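PDB 2QRU: uncharacterized protein from Enterococcus faecalis, which is of unknown function but adopts an alpha/beta-hydrolase fold and is probably a hydrolase, its substrate not established. Local coordinates for residues M38-L46 with V61-P70; Y108-Q118 with Y200-P211. All coordinates share one frame; numbering follows the deposited sequence.

Contact 1 (M38-L46 with V61-P70); sequences MIYGTKSDL and VLALDYLLAP. With EDO (1,2-ethanediol), chain G.
Lys43 and Asp65 form a buried salt bridge, NZ to OD1 2.6 Å, which ties the loop after strand 28-33 of this alpha/beta-hydrolase fold to the residue just past strand 59-64. NZ meets OD1 on its syn side, slightly out of the carboxylate plane. The lysine starts with CG wedged between its own backbone N and carbonyl carbon (chi1 57°), runs straight over the strand with CD 3.2 Å from Ala63 O, and bends only at its last torsion to reach the acid. Thr16 OG1 is hydrogen-bonded both to NZ and to the other carboxylate oxygen, OD2, so each side of the bridge has a further partner in that one hydroxyl. At the far end Ala69 N donates to Met38 O over 2.7 Å, in the carbonyl plane. A water donates to both Tyr40 O and Tyr66 OH, bridging the two segments, and that hydroxyl is also hydrogen-bonded to His34 O. Beside the loop, a 1,2-ethanediol, probably from the crystallisation liquor, accepts from Thr42 N through O2 and donates to Asp45 OD2. Thr42 OG1 accepts from Ser44 N, an ST turn leading into the 3-10 segment 43-45. Packing finishes the contact: Leu68 lays both methyls along the backbone of 38-41, Leu46 CD2 meets Val61 CG1 at 3.7 Å, and Ile39 CD1 rests 3.6 Å from Ala69 CB.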
# COMPACT_ATOMS: atom_id res chain seq x y z
N MSE A 38 -3.81 6.89 2.88
CA MSE A 38 -3.15 8.03 2.20
C MSE A 38 -3.26 9.32 2.97
O MSE A 38 -3.07 10.40 2.40
CB MSE A 38 -3.65 8.20 0.75
CG MSE A 38 -3.23 7.00 -0.10
SE MSE A 38 -4.12 7.03 -1.88
CE MSE A 38 -5.93 6.54 -1.29
N ILE A 39 -3.59 9.21 4.26
CA ILE A 39 -3.63 10.37 5.16
C ILE A 39 -2.65 10.26 6.34
O ILE A 39 -2.12 11.28 6.82
CB ILE A 39 -5.06 10.61 5.75
CG1 ILE A 39 -6.15 10.68 4.66
CG2 ILE A 39 -5.06 11.82 6.70
CD1 ILE A 39 -6.34 11.96 4.05
N TYR A 40 -2.43 9.04 6.86
CA TYR A 40 -1.48 8.85 7.95
C TYR A 40 -0.54 7.67 7.69
O TYR A 40 -0.63 7.02 6.66
CB TYR A 40 -2.21 8.73 9.30
CG TYR A 40 -2.83 7.37 9.62
CD1 TYR A 40 -4.07 7.00 9.08
CD2 TYR A 40 -2.19 6.48 10.49
CE1 TYR A 40 -4.64 5.74 9.38
CE2 TYR A 40 -2.74 5.23 10.79
CZ TYR A 40 -3.97 4.87 10.26
OH TYR A 40 -4.48 3.63 10.59
N GLY A 41 0.39 7.45 8.62
CA GLY A 41 1.17 6.21 8.62
C GLY A 41 2.58 6.35 8.11
O GLY A 41 3.04 7.46 7.80
N THR A 42 3.27 5.21 8.01
CA THR A 42 4.70 5.21 7.89
C THR A 42 5.19 3.90 7.29
O THR A 42 4.63 2.84 7.57
CB THR A 42 5.33 5.41 9.31
OG1 THR A 42 6.75 5.28 9.24
CG2 THR A 42 4.78 4.39 10.31
N LYS A 43 6.22 3.99 6.45
CA LYS A 43 7.00 2.83 5.97
C LYS A 43 7.45 1.94 7.13
O LYS A 43 7.70 0.75 6.94
CB LYS A 43 8.23 3.26 5.16
CG LYS A 43 9.23 4.20 5.89
CD LYS A 43 10.42 4.52 5.00
CE LYS A 43 11.40 5.52 5.71
NZ LYS A 43 10.69 6.78 6.09
N SER A 44 7.59 2.54 8.31
CA SER A 44 7.91 1.80 9.53
C SER A 44 6.82 0.84 10.06
O SER A 44 7.08 0.11 11.01
CB SER A 44 8.32 2.79 10.63
OG SER A 44 9.36 3.63 10.15
N ASP A 45 5.61 0.82 9.45
CA ASP A 45 4.55 -0.09 9.91
C ASP A 45 4.80 -1.52 9.45
O ASP A 45 4.04 -2.42 9.80
CB ASP A 45 3.12 0.38 9.54
CG ASP A 45 2.78 0.19 8.06
OD1 ASP A 45 3.51 -0.52 7.33
OD2 ASP A 45 1.73 0.73 7.64
N LEU A 46 5.85 -1.73 8.65
CA LEU A 46 6.10 -3.04 8.05
C LEU A 46 6.36 -4.06 9.16
O LEU A 46 7.31 -3.92 9.95
CB LEU A 46 7.30 -2.96 7.12
CG LEU A 46 7.83 -4.29 6.55
CD1 LEU A 46 6.77 -5.05 5.72
CD2 LEU A 46 9.07 -4.03 5.73
N VAL A 61 14.08 -5.78 0.92
CA VAL A 61 12.85 -5.00 1.05
C VAL A 61 13.18 -3.51 1.03
O VAL A 61 14.08 -3.05 1.75
CB VAL A 61 12.08 -5.37 2.34
CG1 VAL A 61 10.84 -4.48 2.48
CG2 VAL A 61 11.64 -6.84 2.31
N LEU A 62 12.45 -2.78 0.20
CA LEU A 62 12.59 -1.32 0.09
C LEU A 62 11.26 -0.72 0.55
O LEU A 62 10.30 -0.71 -0.21
CB LEU A 62 12.91 -0.93 -1.36
CG LEU A 62 14.12 -1.67 -1.96
CD1 LEU A 62 14.27 -1.39 -3.44
CD2 LEU A 62 15.41 -1.32 -1.20
N ALA A 63 11.21 -0.27 1.80
CA ALA A 63 9.98 0.27 2.37
C ALA A 63 9.96 1.77 2.10
O ALA A 63 10.83 2.49 2.57
CB ALA A 63 9.91 -0.02 3.88
N LEU A 64 8.98 2.23 1.32
CA LEU A 64 9.11 3.54 0.65
C LEU A 64 8.14 4.61 1.17
O LEU A 64 6.96 4.32 1.43
CB LEU A 64 8.92 3.32 -0.88
CG LEU A 64 9.24 4.45 -1.85
CD1 LEU A 64 10.72 4.90 -1.71
CD2 LEU A 64 8.91 4.08 -3.32
N ASP A 65 8.63 5.85 1.29
CA ASP A 65 7.73 6.97 1.63
C ASP A 65 6.82 7.31 0.46
O ASP A 65 7.24 7.24 -0.70
CB ASP A 65 8.54 8.25 1.89
CG ASP A 65 9.29 8.26 3.21
OD1 ASP A 65 9.08 7.43 4.11
OD2 ASP A 65 10.13 9.18 3.35
N TYR A 66 5.62 7.79 0.77
CA TYR A 66 4.83 8.51 -0.21
C TYR A 66 4.11 9.71 0.43
O TYR A 66 3.93 9.76 1.66
CB TYR A 66 3.89 7.53 -0.93
CG TYR A 66 2.93 6.77 -0.02
CD1 TYR A 66 1.75 7.39 0.47
CD2 TYR A 66 3.18 5.42 0.34
CE1 TYR A 66 0.85 6.70 1.27
CE2 TYR A 66 2.26 4.71 1.13
CZ TYR A 66 1.10 5.34 1.58
OH TYR A 66 0.19 4.63 2.34
N LEU A 67 3.75 10.69 -0.39
CA LEU A 67 3.11 11.90 0.13
C LEU A 67 1.71 11.59 0.69
O LEU A 67 1.03 10.65 0.21
CB LEU A 67 3.05 12.97 -0.97
CG LEU A 67 4.43 13.53 -1.35
CD1 LEU A 67 4.27 14.43 -2.56
CD2 LEU A 67 5.10 14.31 -0.18
N LEU A 68 1.28 12.41 1.66
CA LEU A 68 0.01 12.17 2.34
C LEU A 68 -0.95 13.32 2.15
O LEU A 68 -0.54 14.49 2.10
CB LEU A 68 0.21 11.92 3.84
CG LEU A 68 1.15 10.77 4.23
CD1 LEU A 68 1.36 10.76 5.72
CD2 LEU A 68 0.60 9.43 3.72
N ALA A 69 -2.22 12.95 2.01
CA ALA A 69 -3.35 13.88 1.93
C ALA A 69 -3.76 14.32 3.34
O ALA A 69 -3.43 13.64 4.33
CB ALA A 69 -4.52 13.20 1.17
N PRO A 70 -4.47 15.46 3.46
CA PRO A 70 -4.90 16.40 2.41
C PRO A 70 -3.79 17.31 1.91
O PRO A 70 -4.01 18.06 0.94
CB PRO A 70 -5.97 17.25 3.13
CG PRO A 70 -5.47 17.30 4.58
CD PRO A 70 -4.84 15.93 4.82
C1 EDO G . -0.29 1.75 10.15
O1 EDO G . -1.01 0.86 9.28
C2 EDO G . -0.01 3.02 9.33
O2 EDO G . 1.30 3.12 8.76
O HOH W 1 -1.32 6.18 4.07
O HOH W 2 6.50 6.48 5.32

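Contact 2 (Y108-Q118 with Y200-P211); sequences YLMLQLTKQLQ and YALSDETLKTFP
Tyr108 opens the contact from helix 105-119: its OH donates to Tyr200 O over 2.6 Å, in the carbonyl plane and on a lone pair, and the acceptor lies at the edge of the phenol ring. One turn on, Leu111 presses CB against Leu202 CD1 at 3.5 Å and brings CD2 in at the edge of the Phe210 ring. Gln112 lays CG over a face of the Tyr108 ring, toward its rim, and the bend at chi2 (-74°) then turns its amide beside Leu202. Thr114 sets CG2 anti to its backbone N (chi1 -64° for OG1), and this methyl sits almost exactly over the centre of Phe210, 3.7 Å from the centroid, a CH-pi contact; Leu207 CA lies toward the rim of the opposite face. The threonine OG1 turns back to its own helix and donates to Met110 O. Lys115 runs past Leu202, CD to CD2 3.7 Å. Gln118 closes the series, NE2 donating to Thr209 OG1 at 2.9 Å, its amide steeply inclined to the Phe210 ring. Thr209 OG1 in turn donates to Thr206 O. The chemistry is thus an apolar centre, Phe210 and Leu202, with a directed hydrogen bond at each end fixing how segment 200-211 lies along the helix.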
# COMPACT_ATOMS: atom_id res chain seq x y z
N TYR A 108 -3.69 -0.06 -3.17
CA TYR A 108 -4.21 0.81 -4.22
C TYR A 108 -3.03 1.52 -4.92
O TYR A 108 -2.95 1.56 -6.19
CB TYR A 108 -5.16 1.82 -3.59
CG TYR A 108 -5.63 2.87 -4.58
CD1 TYR A 108 -6.56 2.57 -5.57
CD2 TYR A 108 -5.12 4.17 -4.54
CE1 TYR A 108 -6.99 3.56 -6.52
CE2 TYR A 108 -5.54 5.16 -5.46
CZ TYR A 108 -6.49 4.85 -6.45
OH TYR A 108 -6.92 5.78 -7.39
N LEU A 109 -2.12 2.08 -4.13
CA LEU A 109 -0.95 2.78 -4.66
C LEU A 109 -0.13 1.83 -5.52
O LEU A 109 0.25 2.19 -6.64
CB LEU A 109 -0.13 3.40 -3.51
CG LEU A 109 -0.80 4.58 -2.80
CD1 LEU A 109 0.11 4.95 -1.59
CD2 LEU A 109 -1.09 5.80 -3.74
N MSE A 110 0.10 0.61 -5.03
CA MSE A 110 0.86 -0.39 -5.78
C MSE A 110 0.26 -0.68 -7.17
O MSE A 110 0.95 -0.75 -8.23
CB MSE A 110 0.91 -1.70 -4.99
CG MSE A 110 1.35 -2.90 -5.87
SE MSE A 110 1.28 -4.49 -4.71
CE MSE A 110 -0.67 -4.76 -4.81
N LEU A 111 -1.07 -0.83 -7.18
CA LEU A 111 -1.76 -1.16 -8.43
C LEU A 111 -1.73 0.02 -9.41
O LEU A 111 -1.49 -0.16 -10.62
CB LEU A 111 -3.18 -1.64 -8.14
CG LEU A 111 -3.19 -2.99 -7.38
CD1 LEU A 111 -4.61 -3.25 -6.81
CD2 LEU A 111 -2.75 -4.14 -8.29
N GLN A 112 -1.93 1.24 -8.89
CA GLN A 112 -1.83 2.42 -9.72
C GLN A 112 -0.39 2.57 -10.24
O GLN A 112 -0.20 2.83 -11.42
CB GLN A 112 -2.24 3.68 -8.95
CG GLN A 112 -3.75 3.75 -8.66
CD GLN A 112 -4.57 4.09 -9.91
OE1 GLN A 112 -4.03 4.51 -10.93
NE2 GLN A 112 -5.89 3.88 -9.83
N LEU A 113 0.59 2.37 -9.39
CA LEU A 113 2.01 2.48 -9.81
C LEU A 113 2.29 1.47 -10.92
O LEU A 113 2.92 1.79 -11.95
CB LEU A 113 2.91 2.20 -8.60
CG LEU A 113 4.42 2.17 -8.88
CD1 LEU A 113 4.92 3.48 -9.50
CD2 LEU A 113 5.14 1.89 -7.58
N THR A 114 1.79 0.25 -10.74
CA THR A 114 2.01 -0.80 -11.73
C THR A 114 1.57 -0.36 -13.13
O THR A 114 2.31 -0.50 -14.09
CB THR A 114 1.32 -2.11 -11.31
OG1 THR A 114 1.93 -2.57 -10.11
CG2 THR A 114 1.54 -3.18 -12.41
N LYS A 115 0.37 0.20 -13.22
CA LYS A 115 -0.12 0.70 -14.51
C LYS A 115 0.86 1.71 -15.12
O LYS A 115 1.21 1.66 -16.33
CB LYS A 115 -1.49 1.32 -14.30
CG LYS A 115 -2.07 1.93 -15.60
CD LYS A 115 -3.32 2.72 -15.26
CE LYS A 115 -3.89 3.41 -16.48
NZ LYS A 115 -4.17 2.45 -17.58
N GLN A 116 1.32 2.64 -14.29
CA GLN A 116 2.28 3.66 -14.77
C GLN A 116 3.62 3.09 -15.17
O GLN A 116 4.20 3.52 -16.18
CB GLN A 116 2.45 4.77 -13.73
CG GLN A 116 1.21 5.56 -13.56
CD GLN A 116 0.63 6.02 -14.91
OE1 GLN A 116 1.35 6.58 -15.75
NE2 GLN A 116 -0.66 5.77 -15.12
N LEU A 117 4.12 2.14 -14.38
CA LEU A 117 5.39 1.44 -14.67
C LEU A 117 5.38 0.65 -15.99
O LEU A 117 6.39 0.63 -16.71
CB LEU A 117 5.84 0.55 -13.51
CG LEU A 117 6.18 1.28 -12.21
CD1 LEU A 117 6.70 0.28 -11.17
CD2 LEU A 117 7.19 2.41 -12.43
N GLN A 118 4.25 0.03 -16.33
CA GLN A 118 4.11 -0.60 -17.65
C GLN A 118 4.47 0.35 -18.78
O GLN A 118 5.06 -0.06 -19.78
CB GLN A 118 2.69 -1.15 -17.87
CG GLN A 118 2.41 -2.40 -17.07
CD GLN A 118 0.95 -2.83 -17.10
OE1 GLN A 118 0.05 -2.04 -16.86
NE2 GLN A 118 0.71 -4.10 -17.36
N TYR A 200 -9.49 7.56 -11.35
CA TYR A 200 -8.85 6.96 -10.17
C TYR A 200 -9.10 5.46 -10.09
O TYR A 200 -8.62 4.80 -9.14
CB TYR A 200 -9.38 7.65 -8.92
CG TYR A 200 -9.04 9.12 -8.88
CD1 TYR A 200 -9.84 10.07 -9.54
CD2 TYR A 200 -7.87 9.57 -8.23
CE1 TYR A 200 -9.51 11.41 -9.52
CE2 TYR A 200 -7.55 10.93 -8.20
CZ TYR A 200 -8.37 11.84 -8.86
OH TYR A 200 -8.06 13.19 -8.85
N ALA A 201 -9.84 4.94 -11.07
CA ALA A 201 -10.22 3.53 -11.10
C ALA A 201 -9.43 2.73 -12.12
O ALA A 201 -9.21 3.20 -13.24
CB ALA A 201 -11.68 3.42 -11.41
N LEU A 202 -9.06 1.50 -11.76
CA LEU A 202 -8.42 0.58 -12.69
C LEU A 202 -9.49 -0.33 -13.28
O LEU A 202 -10.24 -0.97 -12.54
CB LEU A 202 -7.34 -0.24 -11.99
CG LEU A 202 -6.21 0.62 -11.43
CD1 LEU A 202 -5.41 -0.17 -10.41
CD2 LEU A 202 -5.32 1.13 -12.56
N SER A 203 -9.53 -0.39 -14.61
CA SER A 203 -10.46 -1.27 -15.31
C SER A 203 -10.03 -2.72 -15.24
O SER A 203 -8.85 -3.03 -15.04
CB SER A 203 -10.58 -0.88 -16.80
OG SER A 203 -9.30 -1.08 -17.38
N ASP A 204 -10.98 -3.62 -15.44
CA ASP A 204 -10.66 -5.03 -15.58
C ASP A 204 -9.66 -5.25 -16.71
O ASP A 204 -8.73 -6.04 -16.57
CB ASP A 204 -11.93 -5.87 -15.77
CG ASP A 204 -12.78 -5.98 -14.50
OD1 ASP A 204 -12.35 -5.51 -13.42
OD2 ASP A 204 -13.89 -6.56 -14.56
N GLU A 205 -9.89 -4.56 -17.84
CA GLU A 205 -8.97 -4.57 -18.98
C GLU A 205 -7.54 -4.38 -18.48
O GLU A 205 -6.66 -5.21 -18.72
CB GLU A 205 -9.33 -3.45 -19.95
CG GLU A 205 -8.51 -3.46 -21.23
CD GLU A 205 -9.07 -2.55 -22.33
OE1 GLU A 205 -9.18 -3.02 -23.48
OE2 GLU A 205 -9.39 -1.37 -22.05
N THR A 206 -7.33 -3.28 -17.78
CA THR A 206 -6.03 -2.93 -17.22
C THR A 206 -5.48 -4.06 -16.31
O THR A 206 -4.33 -4.49 -16.45
CB THR A 206 -6.07 -1.55 -16.50
OG1 THR A 206 -6.25 -0.52 -17.50
CG2 THR A 206 -4.77 -1.25 -15.70
N LEU A 207 -6.31 -4.53 -15.36
CA LEU A 207 -5.87 -5.56 -14.42
C LEU A 207 -5.44 -6.82 -15.15
O LEU A 207 -4.51 -7.48 -14.73
CB LEU A 207 -6.98 -5.87 -13.44
CG LEU A 207 -7.32 -4.74 -12.44
CD1 LEU A 207 -8.56 -5.15 -11.65
CD2 LEU A 207 -6.17 -4.45 -11.44
N LYS A 208 -6.11 -7.13 -16.26
CA LYS A 208 -5.78 -8.33 -17.08
C LYS A 208 -4.36 -8.31 -17.65
O LYS A 208 -3.84 -9.36 -18.01
CB LYS A 208 -6.82 -8.54 -18.18
CG LYS A 208 -8.12 -9.04 -17.60
CD LYS A 208 -9.19 -9.23 -18.68
CE LYS A 208 -10.47 -9.68 -18.00
NZ LYS A 208 -11.54 -9.84 -19.01
N THR A 209 -3.77 -7.12 -17.75
CA THR A 209 -2.39 -6.96 -18.22
C THR A 209 -1.32 -7.04 -17.10
O THR A 209 -0.10 -7.00 -17.40
CB THR A 209 -2.17 -5.61 -18.94
OG1 THR A 209 -2.12 -4.54 -17.98
CG2 THR A 209 -3.26 -5.36 -19.98
N PHE A 210 -1.76 -7.17 -15.84
CA PHE A 210 -0.84 -7.08 -14.70
C PHE A 210 -0.10 -8.40 -14.46
O PHE A 210 -0.58 -9.49 -14.87
CB PHE A 210 -1.62 -6.66 -13.42
CG PHE A 210 -1.81 -5.16 -13.27
CD1 PHE A 210 -1.65 -4.30 -14.37
CD2 PHE A 210 -2.19 -4.62 -12.04
CE1 PHE A 210 -1.86 -2.90 -14.22
CE2 PHE A 210 -2.40 -3.24 -11.88
CZ PHE A 210 -2.24 -2.39 -12.97
N PRO A 211 1.06 -8.33 -13.77
CA PRO A 211 1.80 -9.53 -13.40
C PRO A 211 1.13 -10.28 -12.21
O PRO A 211 0.28 -9.69 -11.52
CB PRO A 211 3.16 -8.99 -12.93
CG PRO A 211 2.92 -7.61 -12.48
CD PRO A 211 1.72 -7.10 -13.28

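Overall arrangement
From the N terminus, the chain leaves strand 28-33, passes through 38-46 and helix 48-55, and returns along strand 59-64, where contact 1 closes this short loop. It then runs through helix 74-93 and strand 98-103 into helix 105-119, and, 81 residues after 108-118, segment 200-211 comes back to close contact 2, just ahead of strand 213-218. The two loops follow in series and neither nest nor cross. Their centres lie about 20 Å apart, yet they touch: Leu109 packs against Tyr66 and Met38, while Tyr108 also meets Met38. Helix 105-119, which starts at what looks like the nucleophile elbow of the fold, therefore joins the strand-end loops of contact 1 to the later segment held in contact 2.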